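NANS (YJHS), A 9-O-acetyl N-acetylneuraminic acid esterase (Escherichia coli O157:H7 EDL933, PDB 3PT5) probably removes the 9-O-acetyl group from 9-O-acetyl-N-acetylneuraminate, as an SGNH-type esterase that lets the bacterium grow on this host sialic acid. Local coordinates at residues P92-T95 with N96-T99; P286-L289 with S290-Y293. All coordinates share one frame; numbering follows the deposited sequence.

Contact 1. Residues P92-T95 with N96-T99; sequences PLAT and NHQT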
ATOM      1  N   PRO A  92      -7.035  -7.730  19.641  1.00 13.72           N
ATOM      2  CA  PRO A  92      -7.366  -7.944  21.083  1.00 14.41           C
ATOM      3  C   PRO A  92      -6.210  -8.440  21.968  1.00 15.92           C
ATOM      4  O   PRO A  92      -6.186  -8.153  23.171  1.00 16.14           O
ATOM      5  CB  PRO A  92      -8.475  -9.003  21.062  1.00 14.66           C
ATOM      6  CG  PRO A  92      -8.773  -9.289  19.609  1.00 14.84           C
ATOM      7  CD  PRO A  92      -7.967  -8.409  18.717  1.00 13.14           C
ATOM      8  N   LEU A  93      -5.289  -9.204  21.394  1.00 15.61           N
ATOM      9  CA  LEU A  93      -4.199  -9.840  22.161  1.00 15.84           C
ATOM     10  C   LEU A  93      -2.874  -9.090  21.990  1.00 16.74           C
ATOM     11  O   LEU A  93      -1.801  -9.646  22.246  1.00 16.95           O
ATOM     12  CB  LEU A  93      -4.052 -11.312  21.761  1.00 15.77           C
ATOM     13  CG  LEU A  93      -5.310 -12.196  21.737  1.00 15.47           C
ATOM     14  CD1 LEU A  93      -4.912 -13.608  21.306  1.00 13.55           C
ATOM     15  CD2 LEU A  93      -6.098 -12.185  23.093  1.00 15.10           C
ATOM     16  N   ALA A  94      -2.937  -7.837  21.551  1.00 17.25           N
ATOM     17  CA  ALA A  94      -1.749  -6.985  21.554  1.00 19.28           C
ATOM     18  C   ALA A  94      -1.446  -6.516  22.985  1.00 21.23           C
ATOM     19  O   ALA A  94      -2.320  -5.906  23.648  1.00 21.48           O
ATOM     20  CB  ALA A  94      -1.941  -5.793  20.647  1.00 18.75           C
ATOM     21  N   THR A  95      -0.219  -6.809  23.432  1.00 23.63           N
ATOM     22  CA  THR A  95       0.307  -6.415  24.759  1.00 25.94           C
ATOM     23  C   THR A  95       0.689  -4.943  24.777  1.00 26.57           C
ATOM     24  O   THR A  95       0.168  -4.144  25.579  1.00 28.13           O
ATOM     25  CB  THR A  95       1.608  -7.185  25.096  1.00 25.98           C
ATOM     26  OG1 THR A  95       1.447  -8.582  24.833  1.00 28.13           O
ATOM     27  CG2 THR A  95       2.026  -6.960  26.565  1.00 28.16           C
ATOM     28  N   ASN A  96       1.621  -4.597  23.892  1.00 25.65           N
ATOM     29  CA  ASN A  96       2.248  -3.303  23.896  1.00 25.62           C
ATOM     30  C   ASN A  96       1.711  -2.507  22.728  1.00 25.33           C
ATOM     31  O   ASN A  96       2.082  -2.749  21.582  1.00 25.20           O
ATOM     32  CB  ASN A  96       3.772  -3.480  23.806  1.00 25.74           C
ATOM     33  CG  ASN A  96       4.545  -2.169  23.918  1.00 25.89           C
ATOM     34  OD1 ASN A  96       3.982  -1.074  23.858  1.00 28.21           O
ATOM     35  ND2 ASN A  96       5.851  -2.287  24.081  1.00 25.32           N
ATOM     36  N   HIS A  97       0.837  -1.554  23.029  1.00 24.77           N
ATOM     37  CA  HIS A  97       0.215  -0.712  21.995  1.00 23.67           C
ATOM     38  C   HIS A  97       1.115   0.401  21.436  1.00 22.73           C
ATOM     39  O   HIS A  97       0.693   1.192  20.579  1.00 21.12           O
ATOM     40  CB  HIS A  97      -1.141  -0.178  22.477  1.00 24.09           C
ATOM     41  CG  HIS A  97      -2.147  -1.253  22.746  1.00 26.04           C
ATOM     42  ND1 HIS A  97      -3.316  -1.023  23.434  1.00 27.93           N
ATOM     43  CD2 HIS A  97      -2.168  -2.564  22.405  1.00 28.78           C
ATOM     44  CE1 HIS A  97      -4.015  -2.142  23.503  1.00 28.15           C
ATOM     45  NE2 HIS A  97      -3.336  -3.094  22.894  1.00 27.85           N
ATOM     46  N   GLN A  98       2.358   0.446  21.920  1.00 22.17           N
ATOM     47  CA  GLN A  98       3.414   1.303  21.372  1.00 22.26           C
ATOM     48  C   GLN A  98       4.169   0.635  20.246  1.00 20.52           C
ATOM     49  O   GLN A  98       4.802   1.305  19.434  1.00 20.10           O
ATOM     50  CB  GLN A  98       4.465   1.620  22.434  1.00 23.45           C
ATOM     51  CG  GLN A  98       3.967   2.294  23.660  1.00 27.32           C
ATOM     52  CD  GLN A  98       3.664   3.721  23.394  1.00 29.79           C
ATOM     53  OE1 GLN A  98       2.589   4.048  22.907  1.00 32.55           O
ATOM     54  NE2 GLN A  98       4.611   4.597  23.708  1.00 31.12           N
ATOM     55  N   THR A  99       4.131  -0.689  20.234  1.00 19.53           N
ATOM     56  CA  THR A  99       4.867  -1.464  19.236  1.00 18.26           C
ATOM     57  C   THR A  99       3.974  -2.379  18.408  1.00 17.49           C
ATOM     58  O   THR A  99       4.291  -2.646  17.235  1.00 17.66           O
ATOM     59  CB  THR A  99       5.923  -2.348  19.879  1.00 18.29           C
ATOM     60  OG1 THR A  99       5.295  -3.266  20.786  1.00 18.48           O
ATOM     61  CG2 THR A  99       6.975  -1.500  20.615  1.00 18.71           C
TER
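His97, the middle residue of an Asx turn that begins at Asn96, folds its imidazole back over the chain toward Ala94, in the long surface loop between strand 73-75 and helix 107-114. Because its CG stands anti to its own carbonyl carbon (chi1 -63°), the ring swings toward the preceding residues, and the methyl of Ala94 meets its edge in the ring plane, with CB 3.7 Å from His97 CD2. The small methyl suits a place where a flat ring closes in. His97 NE2 gives a weak hydrogen bond to Ala94 O, 3.1 Å away but bent to 123° at the hydrogen, while Thr95 O lies over one face of the ring. His90 stacks on the same imidazole from elsewhere in the loop.

The backbone N of Thr95 is held by Gln100 OE1. The Asn96 side chain closes the turn around His97: its CG lies beside the carbonyl carbon, which carries the amide forward along the chain. Asparagine suits this position because its short side chain brings its carbonyl oxygen to the backbone N two residues ahead. Gln98 N donates to Asn96 OD1 over 3.0 Å, from above the carbonyl plane.

Contact 2. Residues P286-L289 with S290-Y293; sequences PDDL and STGY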
ATOM      1  N   PRO A 286      -4.191 -18.991  10.233  1.00 13.60           N
ATOM      2  CA  PRO A 286      -3.921 -19.718  11.487  1.00 14.22           C
ATOM      3  C   PRO A 286      -2.848 -19.037  12.348  1.00 14.81           C
ATOM      4  O   PRO A 286      -1.975 -18.347  11.823  1.00 15.18           O
ATOM      5  CB  PRO A 286      -3.414 -21.073  10.998  1.00 14.39           C
ATOM      6  CG  PRO A 286      -2.927 -20.834   9.611  1.00 14.30           C
ATOM      7  CD  PRO A 286      -3.794 -19.763   9.041  1.00 14.35           C
ATOM      8  N   ASP A 287      -2.924 -19.269  13.656  1.00 16.05           N
ATOM      9  CA  ASP A 287      -1.899 -18.870  14.607  1.00 16.87           C
ATOM     10  C   ASP A 287      -0.586 -19.596  14.382  1.00 16.81           C
ATOM     11  O   ASP A 287      -0.548 -20.706  13.811  1.00 17.26           O
ATOM     12  CB  ASP A 287      -2.331 -19.249  16.023  1.00 17.62           C
ATOM     13  CG  ASP A 287      -3.655 -18.664  16.408  1.00 18.95           C
ATOM     14  OD1 ASP A 287      -4.090 -17.623  15.828  1.00 18.61           O
ATOM     15  OD2 ASP A 287      -4.264 -19.230  17.327  1.00 21.40           O
ATOM     16  N   ASP A 288       0.488 -18.974  14.860  1.00 16.81           N
ATOM     17  CA  ASP A 288       1.761 -19.683  15.073  1.00 16.73           C
ATOM     18  C   ASP A 288       2.215 -19.404  16.503  1.00 16.69           C
ATOM     19  O   ASP A 288       2.793 -18.355  16.766  1.00 17.03           O
ATOM     20  CB  ASP A 288       2.828 -19.211  14.075  1.00 17.89           C
ATOM     21  CG  ASP A 288       4.146 -20.009  14.199  1.00 20.34           C
ATOM     22  OD1 ASP A 288       4.309 -20.744  15.207  1.00 23.16           O
ATOM     23  OD2 ASP A 288       4.995 -19.925  13.284  1.00 23.50           O
ATOM     24  N   LEU A 289       1.898 -20.327  17.421  1.00 16.09           N
ATOM     25  CA  LEU A 289       2.136 -20.148  18.859  1.00 16.73           C
ATOM     26  C   LEU A 289       3.615 -19.957  19.150  1.00 15.89           C
ATOM     27  O   LEU A 289       4.001 -19.162  20.030  1.00 15.89           O
ATOM     28  CB  LEU A 289       1.617 -21.364  19.630  1.00 16.78           C
ATOM     29  CG  LEU A 289       0.238 -21.359  20.285  1.00 19.49           C
ATOM     30  CD1 LEU A 289      -0.745 -20.368  19.656  1.00 19.18           C
ATOM     31  CD2 LEU A 289      -0.329 -22.761  20.389  1.00 18.15           C
ATOM     32  N   SER A 290       4.453 -20.646  18.367  1.00 16.17           N
ATOM     33  CA  SER A 290       5.886 -20.615  18.611  1.00 15.65           C
ATOM     34  C   SER A 290       6.514 -19.220  18.437  1.00 16.14           C
ATOM     35  O   SER A 290       7.567 -18.922  19.030  1.00 16.08           O
ATOM     36  CB  SER A 290       6.596 -21.667  17.744  1.00 15.85           C
ATOM     37  OG  SER A 290       6.765 -21.199  16.419  1.00 17.97           O
ATOM     38  N   THR A 291       5.853 -18.362  17.653  1.00 15.51           N
ATOM     39  CA  THR A 291       6.357 -17.010  17.368  1.00 16.06           C
ATOM     40  C   THR A 291       5.477 -15.932  18.009  1.00 16.13           C
ATOM     41  O   THR A 291       5.808 -14.745  17.971  1.00 17.50           O
ATOM     42  CB  THR A 291       6.391 -16.707  15.849  1.00 16.05           C
ATOM     43  OG1 THR A 291       5.053 -16.785  15.325  1.00 16.07           O
ATOM     44  CG2 THR A 291       7.269 -17.698  15.101  1.00 17.81           C
ATOM     45  N   GLY A 292       4.364 -16.341  18.600  1.00 16.02           N
ATOM     46  CA  GLY A 292       3.479 -15.398  19.270  1.00 15.54           C
ATOM     47  C   GLY A 292       2.505 -14.753  18.298  1.00 14.83           C
ATOM     48  O   GLY A 292       1.856 -13.745  18.643  1.00 15.25           O
ATOM     49  N   TYR A 293       2.369 -15.351  17.117  1.00 13.55           N
ATOM     50  CA  TYR A 293       1.391 -14.857  16.121  1.00 12.82           C
ATOM     51  C   TYR A 293      -0.003 -15.412  16.409  1.00 12.87           C
ATOM     52  O   TYR A 293      -0.229 -16.611  16.305  1.00 14.10           O
ATOM     53  CB  TYR A 293       1.802 -15.225  14.706  1.00 12.68           C
ATOM     54  CG  TYR A 293       0.841 -14.657  13.682  1.00 10.72           C
ATOM     55  CD1 TYR A 293       0.708 -13.282  13.524  1.00 10.09           C
ATOM     56  CD2 TYR A 293       0.071 -15.487  12.897  1.00 11.61           C
ATOM     57  CE1 TYR A 293      -0.181 -12.761  12.584  1.00 11.26           C
ATOM     58  CE2 TYR A 293      -0.801 -15.007  11.961  1.00 10.26           C
ATOM     59  CZ  TYR A 293      -0.932 -13.622  11.796  1.00 12.05           C
ATOM     60  OH  TYR A 293      -1.849 -13.134  10.859  1.00 11.07           O
TER
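Asp288 and Tyr293 face each other as an antiparallel hydrogen-bonded pair, and with Gly292 they make a G1 beta bulge that closes a tight turn in the loop between strand 265-268 and helix 315-335. The compact part is the main-chain bonding around Asp288 O. Asp288 N donates to Tyr293 O at 2.9 Å, and Asp288 O accepts from Tyr293 N and Thr291 N, which arrive from opposite faces of its carbonyl plane; Gly292 N adds a weak bond. Gly292 N also donates to Leu289 O, 3.2 Å away, from well above that carbonyl plane. Glycine fits here because its positive phi of 85° would press a side chain against the preceding carbonyl oxygen. The side chain of Thr291 packs in as well, crossing that of Asp288 at about a right angle and setting its methyl CG2 3.7 Å from Asp288 OD2.

Tyr293 is the buried member. Its ring turns an edge to Pro286 O, which lies 3.5 Å from CE2, while its hydroxyl bonds to Asp285 OD1 and its side chain touches Ser315 and Arg319 of helix 315-335. Asp287 is engaged elsewhere, its OD1 accepting from the backbone N of Gly295.

Toward solvent the packing is sparser. Leu289 and Ser290 are exposed, and the leucine touches Tyr294. Even here one polar group is well placed: the Asp288 carboxylate, with CG anti to its backbone N (chi1 -176°), reaches forward so that Ser290 OG donates to OD1 at 2.8 Å, on the syn side. Ser290 N adds a weak bond to the same oxygen.

One aspartate thus braces the turn twice, through its main-chain carbonyl and its carboxylate; the donors converging on OD1 would be expected to favour the ionised form of Asp288.

How the contacts relate
Contact 1 and contact 2 are separate turns of the same surface, on one side of the chain's centre, although nearly two hundred residues of sequence lie between them. Their centres are 15 Å apart and their nearest atoms about 7 Å, so they do not touch directly. Tyr294 and Tyr298 bridge them: Leu93 of contact 1 and Asp287 of contact 2 each pack on both tyrosines. Both turns are peripheral, with centres 22 Å and 25 Å from the centre of the chain, and each lies within one loop, after strand 73-75 and after strand 265-268 respectively. In both, a side-chain oxygen accepts from the residue two ahead: a backbone N in contact 1, a serine hydroxyl in contact 2.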